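Side-chain contacts in malonyl CoA reductase (malonate semialdehyde-forming) (Sulfolobus tokodaii, PDB 2EP5), which probably catalyses the NADPH-dependent reduction of malonyl-CoA to malonate semialdehyde, as a member of the aspartate-semialdehyde dehydrogenase family: residues I297-A302 against A307-R312; I124-L129 against K269-Q274; P110-M113 against P118-N121. All blocks are in the same frame, centred on the assembly; numbering follows the deposited sequence.

Overall arrangement
Along the chain contact 3 comes first, then contact 2, then contact 1. Contact 3 lies in the loop that follows strand 103-106 of the parallel Rossmann-type sheet. Contact 2 sets W126, just after helix 122-125, against helix 271-274. Contact 1 brings helix 296-299 and the turn after it to strand 308-316 of the mixed sheet. The centres of contacts 2 and 3 are about 15 Å apart and the two touch, N125 ND2 probably hydrogen-bonding to L119 O. Contact 1 is centred about 21 Å from contact 2 and about 25 Å from contact 3. Contacts 2 and 3 thus adjoin where the nucleotide-binding and dimerisation parts meet, while contact 1 lies within the dimerisation part.

Contact 1 (I297-A302 against A307-R312); sequences IIDVNA and AVTVGR
D299 and A302, the two ends of a type I beta turn that follows on from helix 296-299, pack on T309 of strand 308-316 and on A307 just before it. The strand belongs to the mixed sheet in the dimerisation part of the enzyme. D299 comes first: its CB lies 3.6 Å from T309 OG1, and the two side chains meet at about a right angle. On the threonine, chi1 of -54° sets OG1 beside the backbone N and turns CG2 toward D299 CG. The carboxylate of D299 is held by a salt bridge from OD1 to R293 and a hydrogen bond from Q295 N to OD2. Water 2 also donates to D299 OD1 and reaches T309 OG1 at 2.7 Å, linking the acid to the hydroxyl. Water 1 reaches D299 O, A307 O and T309 OG1, the last at 2.6 Å, so it bridges the two backbones and the hydroxyl is gripped by two waters. The turn is closed by the bond from A302 N to D299 O. A302 points its methyl toward the other segment, CB 4.2 Å from A307 CB; I286 of the neighbouring strand 285-287 touches both alanines. The backbones themselves meet through a weak hydrogen bond, A307 N to A302 O at 3.5 Å, with an N-H...O angle of 161°.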
loop_
_atom_site.group_PDB
_atom_site.type_symbol
_atom_site.label_atom_id
_atom_site.label_comp_id
_atom_site.label_asym_id
_atom_site.label_seq_id
_atom_site.Cartn_x
_atom_site.Cartn_y
_atom_site.Cartn_z
ATOM N N ILE A 297 7.377 -8.187 -8.209
ATOM C CA ILE A 297 8.220 -7.050 -8.579
ATOM C C ILE A 297 9.538 -7.385 -9.270
ATOM O O ILE A 297 10.160 -6.510 -9.867
ATOM C CB ILE A 297 8.521 -6.126 -7.362
ATOM C CG1 ILE A 297 9.364 -6.857 -6.320
ATOM C CG2 ILE A 297 7.221 -5.651 -6.750
ATOM C CD1 ILE A 297 9.761 -5.979 -5.137
ATOM N N ILE A 298 9.958 -8.644 -9.210
ATOM C CA ILE A 298 11.210 -9.046 -9.841
ATOM C C ILE A 298 11.030 -9.839 -11.125
ATOM O O ILE A 298 11.719 -9.594 -12.110
ATOM C CB ILE A 298 12.069 -9.945 -8.912
ATOM C CG1 ILE A 298 12.411 -9.216 -7.611
ATOM C CG2 ILE A 298 13.348 -10.370 -9.641
ATOM C CD1 ILE A 298 13.064 -10.124 -6.586
ATOM N N ASP A 299 10.095 -10.783 -11.112
ATOM C CA ASP A 299 9.887 -11.674 -12.245
ATOM C C ASP A 299 8.674 -11.480 -13.146
ATOM O O ASP A 299 8.591 -12.097 -14.204
ATOM C CB ASP A 299 9.894 -13.109 -11.720
ATOM C CG ASP A 299 11.143 -13.428 -10.919
ATOM O OD1 ASP A 299 12.241 -13.416 -11.515
ATOM O OD2 ASP A 299 11.026 -13.686 -9.698
ATOM N N VAL A 300 7.735 -10.632 -12.750
ATOM C CA VAL A 300 6.538 -10.422 -13.558
ATOM C C VAL A 300 6.806 -10.067 -15.021
ATOM O O VAL A 300 6.076 -10.501 -15.909
ATOM C CB VAL A 300 5.635 -9.322 -12.950
ATOM C CG1 VAL A 300 6.214 -7.945 -13.225
ATOM C CG2 VAL A 300 4.230 -9.438 -13.517
ATOM N N ASN A 301 7.853 -9.291 -15.274
ATOM C CA ASN A 301 8.171 -8.867 -16.635
ATOM C C ASN A 301 9.013 -9.829 -17.471
ATOM O O ASN A 301 9.337 -9.527 -18.618
ATOM C CB ASN A 301 8.857 -7.496 -16.601
ATOM C CG ASN A 301 7.959 -6.409 -16.050
ATOM O OD1 ASN A 301 6.847 -6.205 -16.534
ATOM N ND2 ASN A 301 8.436 -5.699 -15.033
ATOM N N ALA A 302 9.360 -10.984 -16.910
ATOM C CA ALA A 302 10.170 -11.970 -17.620
ATOM C C ALA A 302 9.782 -12.106 -19.090
ATOM O O ALA A 302 8.631 -12.399 -19.417
ATOM C CB ALA A 302 10.066 -13.321 -16.928
ATOM N N ALA A 307 6.759 -15.145 -20.383
ATOM C CA ALA A 307 7.339 -16.293 -19.714
ATOM C C ALA A 307 6.843 -16.356 -18.270
ATOM O O ALA A 307 6.653 -15.328 -17.625
ATOM C CB ALA A 307 8.873 -16.199 -19.749
ATOM N N VAL A 308 6.608 -17.564 -17.777
ATOM C CA VAL A 308 6.170 -17.735 -16.397
ATOM C C VAL A 308 7.396 -18.157 -15.594
ATOM O O VAL A 308 8.299 -18.811 -16.122
ATOM C CB VAL A 308 5.092 -18.827 -16.260
ATOM C CG1 VAL A 308 3.865 -18.449 -17.070
ATOM C CG2 VAL A 308 5.659 -20.167 -16.704
ATOM N N THR A 309 7.437 -17.778 -14.325
ATOM C CA THR A 309 8.574 -18.132 -13.496
ATOM C C THR A 309 8.141 -19.103 -12.408
ATOM O O THR A 309 7.185 -18.837 -11.679
ATOM C CB THR A 309 9.185 -16.884 -12.850
ATOM O OG1 THR A 309 9.484 -15.920 -13.870
ATOM C CG2 THR A 309 10.457 -17.242 -12.102
ATOM N N VAL A 310 8.855 -20.222 -12.314
ATOM C CA VAL A 310 8.575 -21.262 -11.333
ATOM C C VAL A 310 9.700 -21.329 -10.303
ATOM O O VAL A 310 10.876 -21.158 -10.637
ATOM C CB VAL A 310 8.455 -22.654 -12.005
ATOM C CG1 VAL A 310 8.254 -23.718 -10.957
ATOM C CG2 VAL A 310 7.294 -22.674 -12.996
ATOM N N GLY A 311 9.328 -21.577 -9.051
ATOM C CA GLY A 311 10.302 -21.678 -7.982
ATOM C C GLY A 311 9.810 -22.589 -6.870
ATOM O O GLY A 311 8.699 -23.122 -6.931
ATOM N N ARG A 312 10.651 -22.779 -5.858
ATOM C CA ARG A 312 10.321 -23.604 -4.705
ATOM C C ARG A 312 9.830 -24.998 -5.115
ATOM O O ARG A 312 8.947 -25.563 -4.477
ATOM C CB ARG A 312 9.253 -22.898 -3.871
ATOM C CG ARG A 312 9.478 -21.396 -3.745
ATOM C CD ARG A 312 10.164 -21.017 -2.449
ATOM N NE ARG A 312 9.231 -21.031 -1.331
ATOM C CZ ARG A 312 9.246 -21.917 -0.342
ATOM N NH1 ARG A 312 10.156 -22.875 -0.307
ATOM N NH2 ARG A 312 8.323 -21.852 0.605
HETATM O O HOH W 1 7.421 -14.630 -14.828
HETATM O O HOH W 2 11.814 -14.545 -13.694
#

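Contact 2 (I124-L129 against K269-Q274); sequences INWEHL and KSLPQQ
W126 lays one face of its indole on L271, and these two residues, with S270, carry the contact between the 3-10 segment that begins at W126 and the N-terminal end of helix 271-274, with S270 just before it. W126 belongs to the NAD-binding part of the chain and S270 and L271 to the dimerisation part, so the contact packs one against the other. L271 CD1 stands 3.4 Å from the centroid of the six-membered ring of W126 and only 4° off the ring normal, a CH-pi contact made by a single methyl over the benzene half. Lower on the same side chain, L271 CB lies 3.7 Å from W126 NE1, so the leucine follows the indole from its pyrrole part to its benzene part. Its CG is anti to the backbone N (chi1 180°), which carries the methyl out over the ring. The opposite face of the indole is covered from within its own segment by E127 CG, 3.6 Å above the plane. S270 comes in at the indole edge, near the ring plane, with OG 3.4 Å from W126 NE1. S270 N donates to Q273 OE1 at 2.9 Å. L347 of helix 334-347 touches both W126 and L271. The contact is therefore apolar over the indole face, while the serine hydroxyl at the edge is satisfied by a hydrogen bond to E123 O.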
loop_
_atom_site.group_PDB
_atom_site.type_symbol
_atom_site.label_atom_id
_atom_site.label_comp_id
_atom_site.label_asym_id
_atom_site.label_seq_id
_atom_site.Cartn_x
_atom_site.Cartn_y
_atom_site.Cartn_z
ATOM N N ILE A 124 1.064 -24.871 -25.039
ATOM C CA ILE A 124 0.365 -26.006 -24.456
ATOM C C ILE A 124 -0.478 -26.892 -25.382
ATOM O O ILE A 124 -0.352 -28.118 -25.348
ATOM C CB ILE A 124 -0.520 -25.524 -23.283
ATOM C CG1 ILE A 124 0.297 -24.617 -22.358
ATOM C CG2 ILE A 124 -1.050 -26.710 -22.496
ATOM C CD1 ILE A 124 1.572 -25.254 -21.831
ATOM N N ASN A 125 -1.334 -26.291 -26.205
ATOM C CA ASN A 125 -2.196 -27.089 -27.070
ATOM C C ASN A 125 -2.493 -26.499 -28.447
ATOM O O ASN A 125 -3.652 -26.427 -28.856
ATOM C CB ASN A 125 -3.520 -27.366 -26.344
ATOM C CG ASN A 125 -4.291 -26.095 -26.041
ATOM O OD1 ASN A 125 -3.708 -25.024 -25.895
ATOM N ND2 ASN A 125 -5.605 -26.209 -25.931
ATOM N N TRP A 126 -1.456 -26.093 -29.171
ATOM C CA TRP A 126 -1.662 -25.535 -30.500
ATOM C C TRP A 126 -2.355 -26.536 -31.424
ATOM O O TRP A 126 -3.139 -26.151 -32.293
ATOM C CB TRP A 126 -0.331 -25.095 -31.111
ATOM C CG TRP A 126 0.714 -26.159 -31.166
ATOM C CD1 TRP A 126 1.629 -26.467 -30.200
ATOM C CD2 TRP A 126 0.973 -27.045 -32.261
ATOM N NE1 TRP A 126 2.444 -27.486 -30.628
ATOM C CE2 TRP A 126 2.063 -27.861 -31.889
ATOM C CE3 TRP A 126 0.386 -27.229 -33.521
ATOM C CZ2 TRP A 126 2.582 -28.846 -32.732
ATOM C CZ3 TRP A 126 0.903 -28.209 -34.361
ATOM C CH2 TRP A 126 1.992 -29.006 -33.961
ATOM N N GLU A 127 -2.073 -27.822 -31.213
ATOM C CA GLU A 127 -2.656 -28.898 -32.009
ATOM C C GLU A 127 -4.183 -28.892 -31.951
ATOM O O GLU A 127 -4.852 -29.360 -32.880
ATOM C CB GLU A 127 -2.147 -30.264 -31.527
ATOM C CG GLU A 127 -0.636 -30.424 -31.558
ATOM C CD GLU A 127 -0.014 -30.442 -30.164
ATOM O OE1 GLU A 127 -0.274 -29.510 -29.366
ATOM O OE2 GLU A 127 0.745 -31.396 -29.872
ATOM N N HIS A 128 -4.738 -28.367 -30.865
ATOM C CA HIS A 128 -6.182 -28.331 -30.726
ATOM C C HIS A 128 -6.866 -27.493 -31.797
ATOM O O HIS A 128 -8.075 -27.605 -31.990
ATOM C CB HIS A 128 -6.571 -27.841 -29.329
ATOM C CG HIS A 128 -6.247 -28.816 -28.239
ATOM N ND1 HIS A 128 -6.673 -28.648 -26.938
ATOM C CD2 HIS A 128 -5.552 -29.979 -28.260
ATOM C CE1 HIS A 128 -6.261 -29.669 -26.207
ATOM N NE2 HIS A 128 -5.579 -30.491 -26.985
ATOM N N LEU A 129 -6.096 -26.660 -32.498
ATOM C CA LEU A 129 -6.651 -25.818 -33.562
ATOM C C LEU A 129 -7.291 -26.651 -34.679
ATOM O O LEU A 129 -8.072 -26.141 -35.482
ATOM C CB LEU A 129 -5.563 -24.913 -34.153
ATOM C CG LEU A 129 -5.183 -23.698 -33.303
ATOM C CD1 LEU A 129 -3.945 -23.014 -33.871
ATOM C CD2 LEU A 129 -6.362 -22.736 -33.257
ATOM N N LYS A 269 9.997 -26.306 -24.581
ATOM C CA LYS A 269 9.845 -25.485 -25.777
ATOM C C LYS A 269 8.778 -26.148 -26.632
ATOM O O LYS A 269 8.572 -27.356 -26.551
ATOM C CB LYS A 269 11.150 -25.398 -26.573
ATOM C CG LYS A 269 12.223 -24.536 -25.939
ATOM C CD LYS A 269 13.333 -24.252 -26.937
ATOM C CE LYS A 269 14.588 -23.753 -26.249
ATOM N NZ LYS A 269 15.199 -24.833 -25.416
ATOM N N SER A 270 8.097 -25.360 -27.452
ATOM C CA SER A 270 7.050 -25.904 -28.298
ATOM C C SER A 270 7.137 -25.282 -29.689
ATOM O O SER A 270 8.147 -24.666 -30.033
ATOM C CB SER A 270 5.685 -25.629 -27.658
ATOM O OG SER A 270 4.651 -26.313 -28.335
ATOM N N LEU A 271 6.078 -25.444 -30.478
ATOM C CA LEU A 271 6.026 -24.916 -31.839
ATOM C C LEU A 271 6.300 -23.417 -31.925
ATOM O O LEU A 271 7.025 -22.966 -32.815
ATOM C CB LEU A 271 4.670 -25.241 -32.471
ATOM C CG LEU A 271 4.421 -24.776 -33.911
ATOM C CD1 LEU A 271 3.449 -25.729 -34.596
ATOM C CD2 LEU A 271 3.881 -23.354 -33.915
ATOM N N PRO A 272 5.718 -22.621 -31.007
ATOM C CA PRO A 272 5.948 -21.172 -31.038
ATOM C C PRO A 272 7.439 -20.822 -30.933
ATOM O O PRO A 272 7.901 -19.858 -31.544
ATOM C CB PRO A 272 5.145 -20.668 -29.841
ATOM C CG PRO A 272 4.006 -21.649 -29.764
ATOM C CD PRO A 272 4.699 -22.974 -30.000
ATOM N N GLN A 273 8.185 -21.604 -30.157
ATOM C CA GLN A 273 9.621 -21.371 -29.995
ATOM C C GLN A 273 10.390 -21.873 -31.216
ATOM O O GLN A 273 11.385 -21.282 -31.628
ATOM C CB GLN A 273 10.153 -22.092 -28.751
ATOM C CG GLN A 273 9.818 -21.437 -27.422
ATOM C CD GLN A 273 8.336 -21.472 -27.090
ATOM O OE1 GLN A 273 7.672 -22.502 -27.247
ATOM N NE2 GLN A 273 7.815 -20.350 -26.608
ATOM N N GLN A 274 9.917 -22.972 -31.787
ATOM C CA GLN A 274 10.562 -23.573 -32.940
ATOM C C GLN A 274 10.443 -22.722 -34.198
ATOM O O GLN A 274 11.394 -22.612 -34.967
ATOM C CB GLN A 274 9.974 -24.958 -33.187
ATOM C CG GLN A 274 10.299 -25.961 -32.093
ATOM C CD GLN A 274 9.391 -27.178 -32.137
ATOM O OE1 GLN A 274 9.061 -27.683 -33.213
ATOM N NE2 GLN A 274 8.989 -27.661 -30.965
#

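Contact 3 (P110-M113 against P118-N121)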
loop_
_atom_site.group_PDB
_atom_site.type_symbol
_atom_site.label_atom_id
_atom_site.label_comp_id
_atom_site.label_asym_id
_atom_site.label_seq_id
_atom_site.Cartn_x
_atom_site.Cartn_y
_atom_site.Cartn_z
ATOM N N PRO A 110 -17.044 -16.341 -22.702
ATOM C CA PRO A 110 -18.069 -17.070 -23.466
ATOM C C PRO A 110 -17.517 -18.036 -24.527
ATOM O O PRO A 110 -16.606 -17.689 -25.280
ATOM C CB PRO A 110 -18.901 -15.947 -24.080
ATOM C CG PRO A 110 -18.820 -14.872 -23.024
ATOM C CD PRO A 110 -17.346 -14.900 -22.667
ATOM N N PHE A 111 -18.064 -19.250 -24.556
ATOM C CA PHE A 111 -17.659 -20.280 -25.511
ATOM C C PHE A 111 -16.350 -21.008 -25.198
ATOM O O PHE A 111 -16.044 -22.019 -25.829
ATOM C CB PHE A 111 -17.550 -19.693 -26.922
ATOM C CG PHE A 111 -18.861 -19.267 -27.511
ATOM C CD1 PHE A 111 -19.838 -20.211 -27.825
ATOM C CD2 PHE A 111 -19.120 -17.919 -27.757
ATOM C CE1 PHE A 111 -21.059 -19.819 -28.375
ATOM C CE2 PHE A 111 -20.335 -17.515 -28.305
ATOM C CZ PHE A 111 -21.309 -18.470 -28.616
ATOM N N ARG A 112 -15.574 -20.512 -24.236
ATOM C CA ARG A 112 -14.292 -21.148 -23.924
ATOM C C ARG A 112 -14.382 -22.656 -23.740
ATOM O O ARG A 112 -13.456 -23.388 -24.094
ATOM C CB ARG A 112 -13.675 -20.546 -22.666
ATOM C CG ARG A 112 -12.905 -19.267 -22.876
ATOM C CD ARG A 112 -12.273 -18.870 -21.551
ATOM N NE ARG A 112 -11.787 -17.497 -21.510
ATOM C CZ ARG A 112 -11.726 -16.791 -20.387
ATOM N NH1 ARG A 112 -12.126 -17.338 -19.244
ATOM N NH2 ARG A 112 -11.268 -15.546 -20.398
ATOM N N MET A 113 -15.498 -23.119 -23.190
ATOM C CA MET A 113 -15.677 -24.541 -22.953
ATOM C C MET A 113 -16.580 -25.231 -23.983
ATOM O O MET A 113 -17.037 -26.353 -23.765
ATOM C CB MET A 113 -16.202 -24.762 -21.529
ATOM C CG MET A 113 -15.225 -24.325 -20.429
ATOM S SD MET A 113 -13.579 -25.131 -20.517
ATOM C CE MET A 113 -13.978 -26.825 -19.998
ATOM N N PRO A 118 -11.810 -24.278 -30.046
ATOM C CA PRO A 118 -10.491 -24.510 -29.447
ATOM C C PRO A 118 -10.184 -23.459 -28.374
ATOM O O PRO A 118 -10.462 -22.274 -28.568
ATOM C CB PRO A 118 -9.534 -24.384 -30.634
ATOM C CG PRO A 118 -10.434 -24.475 -31.866
ATOM C CD PRO A 118 -11.685 -23.793 -31.428
ATOM N N LEU A 119 -9.642 -23.903 -27.240
ATOM C CA LEU A 119 -9.250 -22.998 -26.151
ATOM C C LEU A 119 -7.732 -23.063 -26.218
ATOM O O LEU A 119 -7.122 -24.046 -25.799
ATOM C CB LEU A 119 -9.756 -23.505 -24.800
ATOM C CG LEU A 119 -9.595 -22.555 -23.609
ATOM C CD1 LEU A 119 -10.247 -21.204 -23.915
ATOM C CD2 LEU A 119 -10.219 -23.188 -22.377
ATOM N N ILE A 120 -7.124 -22.016 -26.756
ATOM C CA ILE A 120 -5.688 -22.025 -26.953
ATOM C C ILE A 120 -4.741 -21.259 -26.050
ATOM O O ILE A 120 -4.994 -20.127 -25.647
ATOM C CB ILE A 120 -5.340 -21.601 -28.405
ATOM C CG1 ILE A 120 -6.113 -22.468 -29.406
ATOM C CG2 ILE A 120 -3.836 -21.745 -28.654
ATOM C CD1 ILE A 120 -5.831 -23.953 -29.282
ATOM N N ASN A 121 -3.637 -21.939 -25.755
ATOM C CA ASN A 121 -2.502 -21.419 -25.010
ATOM C C ASN A 121 -1.432 -22.071 -25.882
ATOM O O ASN A 121 -1.048 -23.224 -25.664
ATOM C CB ASN A 121 -2.435 -21.947 -23.572
ATOM C CG ASN A 121 -1.400 -21.197 -22.741
ATOM O OD1 ASN A 121 -0.646 -20.380 -23.277
ATOM N ND2 ASN A 121 -1.356 -21.467 -21.435
#
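With chi1 at -171° L119 swings CG away from its own nitrogen, while R112 keeps CG beside its backbone N (chi1 -83°); together these torsions bring one leucine methyl, CD1, against the arginine's aliphatic chain. Both residues belong to the long loop between strand 103-106 of the Rossmann-type sheet and helix 122-125. R112 runs extended from CG to NE, and L119 crosses it obliquely, touching with one branch: CD1 is 3.4 Å from R112 CG and 3.7 Å from R112 CB. The other branch, CD2, turns to the backbone, 3.7 Å from R112 O. Past this apolar stem the guanidinium is fixed by E211 through a salt bridge to NH1 and by the carbonyl of N107 through a hydrogen bond to NH2. The R112 side chain comes within about 7 Å of that of C151, the predicted acyl-thioester cysteine, so it lies close to the probable active site, with L119 packed along its stem. Helix 204-215 closes over the loop, with E211 touching both L119 and M113, and K214 NZ donating to R112 O. M113 adds a lighter contact, SD 4.3 Å from L119 CD2.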